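Local coordinates for protein Ispd/ispf bifunctional enzyme (Campylobacter jejuni, PDB 1W55) that catalyses two steps of isoprenoid precursor biosynthesis, transferring the cytidylyl group of CTP to methylerythritol phosphate and later cyclising the phosphorylated product to methylerythritol cyclodiphosphate with release of CMP, at residues A[94-97]-A[98-101]; A[102-105]-A[106-110]; A[245-248]-A[249-252]; A[270-274]-A[275-279]. All blocks are in the same frame, centred on the assembly; numbering follows the deposited sequence.

Contact 1: A[94-97]-A[98-101]; sequences VSDV and ARVL. With C (cytidine-5'-monophosphate), chain D; EDO (1,2-ethanediol), chain F.
D96 and R99 form a local salt bridge across a type I beta turn, just where strand 91-96 runs out into the loop before helix 104-111. R99 NE donates to D96 OD2 at 2.9 Å. The carboxylate oxygen is met on its anti side, somewhat out of the carboxylate plane. The two side chains lie side by side and point the same way, their flat ends turned 34° apart. The R99 chain runs extended from CG to NE, and this carries the guanidinium level with the acid. The backbone closes the turn as well: R99 N donates to D96 O at 3.2 Å, from well above the carbonyl plane. A water lies within hydrogen-bonding distance of D96 O, R99 O and S95 OG, 2.6 Å from the last.

The turn belongs to the nucleotide site of the GT-A-type cytidylyltransferase domain. D96 and V97 line the pocket of the bound cytidine monophosphate; D96 OD1 lies 3.4 Å from the ligand atom C4'. That oxygen also has a salt bridge to R76.

A 1,2-ethanediol, probably from the crystallisation liquor, bridges the pair. Its O1 donates to D96 OD2 at 2.7 Å and accepts from R99 NH2 in the guanidinium plane. R99 NH2 also forms a salt bridge with D128 of the second subunit, and R99 NH1 donates to A189 O.

Contact 2: A[102-105]-A[106-110]; sequences VSKN and LFDRL
S103 OG accepts from L106 N at 3.0 Å, in a nearly straight bond with an N-H...O angle of 170°. This caps the first turn of helix 104-111. The S103 hydroxyl sits between its own backbone N and carbonyl carbon (chi1 84°), and from there it reaches forward to the amide. The i to i+4 bonds start at once: F107 N donates to S103 O, D108 N to K104 O at 3.0 Å, and R109 N to N105 O.

Two side-chain pairs lie along this turn. V102 CG1 meets L106 CD2 at 4.2 Å, an apolar touch that spans the cap. K104 passes its aliphatic chain by the D108 carboxylate, with CE 3.4 Å from OD1. The charges stay farther apart, NZ and OD1 being 4.4 Å from each other, so any attraction is probably modest. R109 bends at chi2 and chi3, and its guanidinium lays one face over L106 CA.

Outer partners fix the polar ends. S103 OG is also hydrogen-bonded to E186 OE1. K104 NZ donates to F44 O, and R109 NH2 to E184 O at the end of strand 180-184. On the buried side, L106 packs on P122 and V183, L110 on I120 and P122, and the F107 ring meets that of F44. The whole is a serine N-cap on a helix laid against the sheet of the cytidylyltransferase domain, with strands 119-124 and 180-184 beneath it.

Contact 3: A[245-248]-A[249-252]; sequences DGDV and LAHS
D247 OD1 takes a hydrogen bond from A250 N at 2.9 Å, nearly straight at 169°. The amide meets the oxygen from above the carboxylate plane. This is the N-cap of helix 248-260. The D247 CG stands opposite its backbone N (chi1 -160°), which turns the carboxylate toward the helix start. Both its oxygens have further donors: OD1 receives A230 N, and OD2 receives G231 N. The buried acid is thus gripped by three backbone amides, which probably stabilise its negative charge.

Backbone bonds follow the cap. H251 N donates to D247 O at 3.1 Å, and S252 N to V248 O at 2.9 Å. Ahead of them D247 is the centre of an inverse gamma turn, whose bond from V248 N to G246 O is weak. A weak bond also joins D247 N to D245 OD1.

The helix carries H251, which by similarity is a divalent-metal ligand of the IspF site together with D217 and H219 of strand 210-224. H251 ND1 is hydrogen-bonded to H219 NE2, and its NE2 to S282 OG, a hydroxyl that D245 OD1 also meets, so S282 links the loop and the histidine.

Close packing completes the turn. The same D247 O that accepts from H251 N also lies 3.0 Å above the plane of the H251 ring, over its centre. The A250 methyl, CB, rests 3.5 Å from D247 CG, while V248 packs on strand 354-365 and L249 on helix 318-329.

Contact 4: A[270-274]-A[275-279]; sequences YPDTD and MKFKN
Two type I beta turns follow each other here, D272 to M275 and M275 to K278, and M275 between them has positive phi (62°). The first is closed by a weak bond from M275 N to D272 O, the second by another weak one from K278 N to M275 O.

A firmer link comes from the D272 side chain. Its OD1 accepts from F277 N at 3.1 Å, with the amide above the carboxylate plane. With CG on the far side from its own backbone N (chi1 -171°), D272 reaches across the first turn to the second.

F277 turns its side chain back onto the start of the loop. Y270 CB lies over one face of the phenyl ring, 3.8 Å from its centroid, in a CH-pi contact. The Y270 ring then offers its edge to the same phenyl in an offset edge-to-face pair. Their centroids are 5.4 Å apart and their planes 71° apart. P271 O and D272 OD1 come to the edge of the F277 ring near its plane. D274 runs alongside K276, pointing the same way, with D274 OD1 3.4 Å from K276 CB.

Residues 270-274 probably bind the cyclodiphosphate synthase substrate, as inferred by similarity, and the D272 side chain is about 7 Å from a bound cytidine monophosphate. The loop leaves helix 266-269 at Y270 and leads to helix 282-295, where Y270 OH is hydrogen-bonded to L285 O. F277 O bonds to S244 OG, in the loop between strand 238-240 and helix 248-260.

In the fold
From the N terminus, contact 1 closes the turn that ends strand 91-96, and contact 2 follows directly as the start of helix 104-111. Their centres are 13 Å apart, and together they carry the cytidylyltransferase chain from sheet to helix. Contact 3 opens much later, in the synthase domain, where the loop after strand 238-240 enters helix 248-260. Contact 4 folds up the loop between helices 266-269 and 282-295. All four are in series; none nests in or crosses another. Contacts 3 and 4 are near neighbours, their nearest atoms about 5 Å apart, whereas the centres of contacts 1 and 3 are 43 Å apart.

Contact 1: A[94-97]-A[98-101]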
loop_
_atom_site.group_PDB
_atom_site.type_symbol
_atom_site.label_atom_id
_atom_site.label_comp_id
_atom_site.label_asym_id
_atom_site.label_seq_id
_atom_site.Cartn_x
_atom_site.Cartn_y
_atom_site.Cartn_z
ATOM N N VAL A 94 20.757 -22.119 -20.968
ATOM C CA VAL A 94 20.679 -23.079 -19.879
ATOM C C VAL A 94 20.487 -22.326 -18.572
ATOM O O VAL A 94 21.139 -21.317 -18.337
ATOM C CB VAL A 94 21.949 -23.949 -19.791
ATOM C CG1 VAL A 94 21.814 -24.995 -18.673
ATOM C CG2 VAL A 94 22.240 -24.635 -21.127
ATOM N N SER A 95 19.595 -22.820 -17.721
ATOM C CA SER A 95 19.294 -22.138 -16.469
ATOM C C SER A 95 18.883 -23.085 -15.345
ATOM O O SER A 95 18.184 -24.070 -15.579
ATOM C CB SER A 95 18.205 -21.080 -16.693
ATOM O OG SER A 95 18.243 -20.070 -15.699
ATOM N N ASP A 96 19.340 -22.783 -14.130
ATOM C CA ASP A 96 18.843 -23.432 -12.916
ATOM C C ASP A 96 17.385 -23.018 -12.671
ATOM O O ASP A 96 17.090 -21.829 -12.699
ATOM C CB ASP A 96 19.678 -22.985 -11.711
ATOM C CG ASP A 96 21.194 -23.117 -11.937
ATOM O OD1 ASP A 96 21.648 -24.030 -12.661
ATOM O OD2 ASP A 96 22.014 -22.352 -11.399
ATOM N N VAL A 97 16.471 -23.960 -12.416
ATOM C CA VAL A 97 15.093 -23.554 -12.057
ATOM C C VAL A 97 15.062 -22.786 -10.756
ATOM O O VAL A 97 14.158 -21.988 -10.536
ATOM C CB VAL A 97 14.048 -24.716 -11.900
ATOM C CG1 VAL A 97 13.493 -25.144 -13.218
ATOM C CG2 VAL A 97 14.577 -25.881 -11.081
ATOM N N ALA A 98 16.038 -23.035 -9.890
ATOM C CA ALA A 98 16.077 -22.391 -8.583
ATOM C C ALA A 98 16.429 -20.905 -8.666
ATOM O O ALA A 98 16.334 -20.195 -7.669
ATOM C CB ALA A 98 17.018 -23.134 -7.635
ATOM N N ARG A 99 16.817 -20.445 -9.855
ATOM C CA ARG A 99 16.938 -19.011 -10.149
ATOM C C ARG A 99 15.622 -18.525 -10.764
ATOM O O ARG A 99 15.445 -18.508 -11.991
ATOM C CB ARG A 99 18.115 -18.744 -11.093
ATOM C CG ARG A 99 19.450 -19.075 -10.473
ATOM C CD ARG A 99 20.621 -18.869 -11.410
ATOM N NE ARG A 99 21.862 -19.465 -10.924
ATOM C CZ ARG A 99 22.676 -18.905 -10.027
ATOM N NH1 ARG A 99 22.400 -17.714 -9.510
ATOM N NH2 ARG A 99 23.787 -19.534 -9.660
ATOM N N VAL A 100 14.699 -18.138 -9.894
ATOM C CA VAL A 100 13.293 -18.033 -10.275
ATOM C C VAL A 100 12.906 -16.720 -10.942
ATOM O O VAL A 100 12.152 -16.730 -11.908
ATOM C CB VAL A 100 12.356 -18.325 -9.075
ATOM C CG1 VAL A 100 10.936 -18.451 -9.544
ATOM C CG2 VAL A 100 12.764 -19.603 -8.398
ATOM N N LEU A 101 13.439 -15.611 -10.443
ATOM C CA LEU A 101 12.982 -14.281 -10.848
ATOM C C LEU A 101 13.886 -13.563 -11.856
ATOM O O LEU A 101 13.958 -12.326 -11.857
ATOM C CB LEU A 101 12.809 -13.393 -9.615
ATOM C CG LEU A 101 11.763 -13.775 -8.555
ATOM C CD1 LEU A 101 11.816 -12.782 -7.392
ATOM C CD2 LEU A 101 10.359 -13.851 -9.138
HETATM O OP3 C D . 23.214 -25.679 -7.354
HETATM P P C D . 23.296 -27.084 -7.900
HETATM O OP1 C D . 22.920 -28.128 -6.880
HETATM O OP2 C D . 24.538 -27.375 -8.710
HETATM O "O5'" C D . 22.058 -27.188 -8.928
HETATM C "C5'" C D . 21.943 -26.335 -10.058
HETATM C "C4'" C D . 20.740 -26.751 -10.906
HETATM O "O4'" C D . 20.974 -28.000 -11.569
HETATM C "C3'" C D . 19.476 -26.922 -10.086
HETATM O "O3'" C D . 18.440 -26.252 -10.780
HETATM C "C2'" C D . 19.215 -28.413 -10.062
HETATM O "O2'" C D . 17.830 -28.735 -10.022
HETATM C "C1'" C D . 19.872 -28.881 -11.350
HETATM N N1 C D . 20.355 -30.254 -11.219
HETATM C C2 C D . 19.970 -31.194 -12.189
HETATM O O2 C D . 19.229 -30.850 -13.150
HETATM N N3 C D . 20.412 -32.463 -12.069
HETATM C C4 C D . 21.200 -32.842 -11.027
HETATM N N4 C D . 21.623 -34.129 -10.926
HETATM C C5 C D . 21.585 -31.921 -10.058
HETATM C C6 C D . 21.141 -30.611 -10.180
HETATM C C1 EDO F . 25.558 -22.377 -11.650
HETATM O O1 EDO F . 24.635 -22.391 -10.571
HETATM C C2 EDO F . 26.192 -21.008 -11.759
HETATM O O2 EDO F . 26.666 -20.620 -10.490
HETATM O O HOH W 1 16.083 -19.889 -14.309
#

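Contact 2: A[102-105]-A[106-110]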
loop_
_atom_site.group_PDB
_atom_site.type_symbol
_atom_site.label_atom_id
_atom_site.label_comp_id
_atom_site.label_asym_id
_atom_site.label_seq_id
_atom_site.Cartn_x
_atom_site.Cartn_y
_atom_site.Cartn_z
ATOM N N VAL A 102 14.562 -14.328 -12.706
ATOM C CA VAL A 102 15.419 -13.764 -13.748
ATOM C C VAL A 102 14.623 -12.758 -14.576
ATOM O O VAL A 102 13.551 -13.084 -15.089
ATOM C CB VAL A 102 15.997 -14.864 -14.676
ATOM C CG1 VAL A 102 16.720 -14.232 -15.849
ATOM C CG2 VAL A 102 16.945 -15.791 -13.901
ATOM N N SER A 103 15.152 -11.540 -14.687
ATOM C CA SER A 103 14.471 -10.435 -15.371
ATOM C C SER A 103 14.666 -10.453 -16.884
ATOM O O SER A 103 15.660 -10.986 -17.392
ATOM C CB SER A 103 14.964 -9.095 -14.821
ATOM O OG SER A 103 16.162 -8.707 -15.476
ATOM N N LYS A 104 13.717 -9.848 -17.593
ATOM C CA LYS A 104 13.797 -9.668 -19.046
ATOM C C LYS A 104 15.023 -8.838 -19.429
ATOM O O LYS A 104 15.635 -9.030 -20.493
ATOM C CB LYS A 104 12.517 -8.988 -19.549
ATOM C CG LYS A 104 12.510 -8.615 -21.026
ATOM C CD LYS A 104 12.694 -9.820 -21.925
ATOM C CE LYS A 104 12.547 -9.421 -23.379
ATOM N NZ LYS A 104 11.705 -10.421 -24.083
ATOM N N ASN A 105 15.363 -7.920 -18.537
ATOM C CA ASN A 105 16.517 -7.053 -18.668
ATOM C C ASN A 105 17.820 -7.845 -18.789
ATOM O O ASN A 105 18.584 -7.642 -19.736
ATOM C CB ASN A 105 16.564 -6.140 -17.449
ATOM C CG ASN A 105 17.470 -4.963 -17.639
ATOM O OD1 ASN A 105 18.676 -5.055 -17.408
ATOM N ND2 ASN A 105 16.892 -3.828 -18.031
ATOM N N LEU A 106 18.068 -8.740 -17.830
ATOM C CA LEU A 106 19.267 -9.579 -17.862
ATOM C C LEU A 106 19.282 -10.428 -19.119
ATOM O O LEU A 106 20.325 -10.582 -19.743
ATOM C CB LEU A 106 19.383 -10.465 -16.615
ATOM C CG LEU A 106 20.503 -11.512 -16.583
ATOM C CD1 LEU A 106 21.884 -10.850 -16.673
ATOM C CD2 LEU A 106 20.402 -12.369 -15.320
ATOM N N PHE A 107 18.123 -10.963 -19.490
ATOM C CA PHE A 107 18.002 -11.765 -20.705
ATOM C C PHE A 107 18.506 -10.991 -21.926
ATOM O O PHE A 107 19.289 -11.521 -22.713
ATOM C CB PHE A 107 16.558 -12.237 -20.914
ATOM C CG PHE A 107 16.336 -12.967 -22.217
ATOM C CD1 PHE A 107 16.412 -14.354 -22.276
ATOM C CD2 PHE A 107 16.035 -12.264 -23.384
ATOM C CE1 PHE A 107 16.207 -15.025 -23.471
ATOM C CE2 PHE A 107 15.831 -12.926 -24.585
ATOM C CZ PHE A 107 15.919 -14.311 -24.629
ATOM N N ASP A 108 18.059 -9.739 -22.060
ATOM C CA ASP A 108 18.405 -8.882 -23.200
ATOM C C ASP A 108 19.897 -8.609 -23.237
ATOM O O ASP A 108 20.520 -8.649 -24.299
ATOM C CB ASP A 108 17.639 -7.551 -23.133
ATOM C CG ASP A 108 16.147 -7.710 -23.413
ATOM O OD1 ASP A 108 15.754 -8.646 -24.158
ATOM O OD2 ASP A 108 15.289 -6.938 -22.929
ATOM N N ARG A 109 20.462 -8.349 -22.065
ATOM C CA ARG A 109 21.889 -8.124 -21.917
ATOM C C ARG A 109 22.738 -9.317 -22.384
ATOM O O ARG A 109 23.831 -9.133 -22.918
ATOM C CB ARG A 109 22.198 -7.823 -20.466
ATOM C CG ARG A 109 22.035 -6.380 -20.092
ATOM C CD ARG A 109 22.995 -5.975 -18.992
ATOM N NE ARG A 109 22.849 -6.797 -17.787
ATOM C CZ ARG A 109 21.901 -6.607 -16.880
ATOM N NH1 ARG A 109 21.013 -5.636 -17.048
ATOM N NH2 ARG A 109 21.832 -7.377 -15.802
ATOM N N LEU A 110 22.239 -10.530 -22.172
ATOM C CA LEU A 110 22.933 -11.727 -22.636
ATOM C C LEU A 110 22.755 -11.888 -24.145
ATOM O O LEU A 110 23.698 -12.221 -24.865
ATOM C CB LEU A 110 22.397 -12.973 -21.922
ATOM C CG LEU A 110 22.641 -13.144 -20.420
ATOM C CD1 LEU A 110 21.611 -14.103 -19.870
ATOM C CD2 LEU A 110 24.042 -13.662 -20.162
#

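Contact 3: A[245-248]-A[249-252]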
loop_
_atom_site.group_PDB
_atom_site.type_symbol
_atom_site.label_atom_id
_atom_site.label_comp_id
_atom_site.label_asym_id
_atom_site.label_seq_id
_atom_site.Cartn_x
_atom_site.Cartn_y
_atom_site.Cartn_z
ATOM N N ASP A 245 -1.757 -54.816 10.131
ATOM C CA ASP A 245 -2.308 -54.926 11.469
ATOM C C ASP A 245 -3.822 -54.693 11.480
ATOM O O ASP A 245 -4.413 -54.546 12.552
ATOM C CB ASP A 245 -1.594 -53.933 12.392
ATOM C CG ASP A 245 -1.621 -52.489 11.854
ATOM O OD1 ASP A 245 -2.325 -52.224 10.848
ATOM O OD2 ASP A 245 -0.977 -51.549 12.379
ATOM N N GLY A 246 -4.437 -54.642 10.292
ATOM C CA GLY A 246 -5.888 -54.539 10.146
ATOM C C GLY A 246 -6.542 -53.169 10.380
ATOM O O GLY A 246 -7.768 -53.059 10.434
ATOM N N ASP A 247 -5.737 -52.126 10.517
ATOM C CA ASP A 247 -6.237 -50.783 10.821
ATOM C C ASP A 247 -6.963 -50.158 9.618
ATOM O O ASP A 247 -6.347 -49.420 8.850
ATOM C CB ASP A 247 -5.039 -49.928 11.254
ATOM C CG ASP A 247 -5.426 -48.693 12.047
ATOM O OD1 ASP A 247 -6.490 -48.063 11.790
ATOM O OD2 ASP A 247 -4.668 -48.245 12.932
ATOM N N VAL A 248 -8.257 -50.464 9.447
ATOM C CA VAL A 248 -9.046 -49.914 8.329
ATOM C C VAL A 248 -9.082 -48.408 8.376
ATOM O O VAL A 248 -9.125 -47.759 7.339
ATOM C CB VAL A 248 -10.569 -50.205 8.350
ATOM C CG1 VAL A 248 -11.055 -50.828 7.033
ATOM C CG2 VAL A 248 -11.083 -50.841 9.621
ATOM N N LEU A 249 -9.140 -47.856 9.581
ATOM C CA LEU A 249 -9.142 -46.409 9.736
ATOM C C LEU A 249 -7.885 -45.791 9.099
ATOM O O LEU A 249 -7.985 -44.930 8.225
ATOM C CB LEU A 249 -9.314 -46.001 11.207
ATOM C CG LEU A 249 -9.539 -44.499 11.427
ATOM C CD1 LEU A 249 -10.259 -44.229 12.756
ATOM C CD2 LEU A 249 -8.226 -43.714 11.347
ATOM N N ALA A 250 -6.711 -46.236 9.535
ATOM C CA ALA A 250 -5.455 -45.702 9.020
ATOM C C ALA A 250 -5.400 -45.847 7.495
ATOM O O ALA A 250 -4.921 -44.960 6.799
ATOM C CB ALA A 250 -4.256 -46.404 9.682
ATOM N N HIS A 251 -5.921 -46.958 6.987
ATOM C CA HIS A 251 -5.894 -47.239 5.561
ATOM C C HIS A 251 -6.816 -46.303 4.788
ATOM O O HIS A 251 -6.438 -45.810 3.723
ATOM C CB HIS A 251 -6.239 -48.713 5.303
ATOM C CG HIS A 251 -5.273 -49.661 5.942
ATOM N ND1 HIS A 251 -5.601 -50.959 6.267
ATOM C CD2 HIS A 251 -3.991 -49.483 6.344
ATOM C CE1 HIS A 251 -4.562 -51.545 6.834
ATOM N NE2 HIS A 251 -3.571 -50.672 6.886
ATOM N N SER A 252 -8.001 -46.039 5.344
ATOM C CA SER A 252 -8.948 -45.124 4.714
ATOM C C SER A 252 -8.369 -43.718 4.702
ATOM O O SER A 252 -8.444 -43.014 3.698
ATOM C CB SER A 252 -10.288 -45.138 5.453
ATOM O OG SER A 252 -11.157 -44.140 4.944
#

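Contact 4: A[270-274]-A[275-279]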
loop_
_atom_site.group_PDB
_atom_site.type_symbol
_atom_site.label_atom_id
_atom_site.label_comp_id
_atom_site.label_asym_id
_atom_site.label_seq_id
_atom_site.Cartn_x
_atom_site.Cartn_y
_atom_site.Cartn_z
ATOM N N TYR A 270 1.748 -48.886 -1.545
ATOM C CA TYR A 270 2.199 -50.073 -0.822
ATOM C C TYR A 270 1.547 -51.337 -1.385
ATOM O O TYR A 270 0.640 -51.882 -0.755
ATOM C CB TYR A 270 1.862 -49.962 0.664
ATOM C CG TYR A 270 2.358 -48.698 1.332
ATOM C CD1 TYR A 270 1.457 -47.758 1.830
ATOM C CD2 TYR A 270 3.725 -48.452 1.487
ATOM C CE1 TYR A 270 1.898 -46.598 2.460
ATOM C CE2 TYR A 270 4.183 -47.291 2.110
ATOM C CZ TYR A 270 3.260 -46.366 2.593
ATOM O OH TYR A 270 3.694 -45.216 3.213
ATOM N N PRO A 271 2.004 -51.807 -2.552
ATOM C CA PRO A 271 1.396 -52.982 -3.207
ATOM C C PRO A 271 1.520 -54.222 -2.320
ATOM O O PRO A 271 2.631 -54.670 -2.054
ATOM C CB PRO A 271 2.215 -53.157 -4.496
ATOM C CG PRO A 271 3.043 -51.920 -4.645
ATOM C CD PRO A 271 3.149 -51.264 -3.310
ATOM N N ASP A 272 0.386 -54.755 -1.873
ATOM C CA ASP A 272 0.357 -55.780 -0.828
ATOM C C ASP A 272 -0.179 -57.130 -1.324
ATOM O O ASP A 272 -0.673 -57.951 -0.550
ATOM C CB ASP A 272 -0.466 -55.271 0.365
ATOM C CG ASP A 272 -0.362 -56.174 1.586
ATOM O OD1 ASP A 272 0.726 -56.761 1.807
ATOM O OD2 ASP A 272 -1.322 -56.355 2.375
ATOM N N THR A 273 -0.067 -57.361 -2.623
ATOM C CA THR A 273 -0.598 -58.577 -3.234
ATOM C C THR A 273 0.185 -59.848 -2.840
ATOM O O THR A 273 -0.378 -60.947 -2.794
ATOM C CB THR A 273 -0.710 -58.397 -4.776
ATOM O OG1 THR A 273 -1.021 -59.652 -5.391
ATOM C CG2 THR A 273 0.640 -57.998 -5.395
ATOM N N ASP A 274 1.469 -59.674 -2.526
ATOM C CA ASP A 274 2.346 -60.781 -2.135
ATOM C C ASP A 274 2.502 -60.914 -0.611
ATOM O O ASP A 274 3.408 -61.611 -0.124
ATOM C CB ASP A 274 3.723 -60.661 -2.821
ATOM C CG ASP A 274 4.223 -59.209 -2.942
ATOM O OD1 ASP A 274 3.642 -58.285 -2.314
ATOM O OD2 ASP A 274 5.210 -58.903 -3.653
ATOM N N MET A 275 1.606 -60.252 0.128
ATOM C CA MET A 275 1.622 -60.218 1.597
ATOM C C MET A 275 2.900 -59.582 2.181
ATOM O O MET A 275 3.320 -59.896 3.298
ATOM C CB MET A 275 1.374 -61.615 2.178
ATOM C CG MET A 275 -0.087 -61.976 2.329
ATOM S SD MET A 275 -0.316 -63.760 2.381
ATOM C CE MET A 275 -0.086 -64.096 4.171
ATOM N N LYS A 276 3.485 -58.671 1.409
ATOM C CA LYS A 276 4.726 -57.984 1.751
ATOM C C LYS A 276 4.622 -57.110 3.012
ATOM O O LYS A 276 5.595 -56.967 3.763
ATOM C CB LYS A 276 5.167 -57.141 0.545
ATOM C CG LYS A 276 6.542 -56.497 0.643
ATOM C CD LYS A 276 6.724 -55.481 -0.481
ATOM C CE LYS A 276 8.022 -54.696 -0.342
ATOM N NZ LYS A 276 8.546 -54.285 -1.674
ATOM N N PHE A 277 3.444 -56.535 3.245
ATOM C CA PHE A 277 3.263 -55.599 4.354
ATOM C C PHE A 277 2.620 -56.212 5.607
ATOM O O PHE A 277 2.260 -55.487 6.541
ATOM C CB PHE A 277 2.530 -54.334 3.877
ATOM C CG PHE A 277 3.336 -53.512 2.911
ATOM C CD1 PHE A 277 3.179 -53.670 1.541
ATOM C CD2 PHE A 277 4.276 -52.599 3.374
ATOM C CE1 PHE A 277 3.947 -52.931 0.649
ATOM C CE2 PHE A 277 5.036 -51.844 2.488
ATOM C CZ PHE A 277 4.878 -52.012 1.128
ATOM N N LYS A 278 2.521 -57.542 5.631
ATOM C CA LYS A 278 1.949 -58.302 6.755
ATOM C C LYS A 278 2.389 -57.802 8.143
ATOM O O LYS A 278 1.592 -57.782 9.091
ATOM C CB LYS A 278 2.270 -59.801 6.602
ATOM C CG LYS A 278 1.712 -60.714 7.708
ATOM C CD LYS A 278 2.272 -62.136 7.596
ATOM C CE LYS A 278 2.571 -62.745 8.970
ATOM N NZ LYS A 278 1.339 -63.269 9.635
ATOM N N ASN A 279 3.647 -57.395 8.259
ATOM C CA ASN A 279 4.160 -56.943 9.547
ATOM C C ASN A 279 4.226 -55.422 9.739
ATOM O O ASN A 279 4.712 -54.946 10.768
ATOM C CB ASN A 279 5.497 -57.627 9.866
ATOM C CG ASN A 279 5.358 -59.143 9.989
ATOM O OD1 ASN A 279 6.100 -59.897 9.357
ATOM N ND2 ASN A 279 4.387 -59.591 10.788
#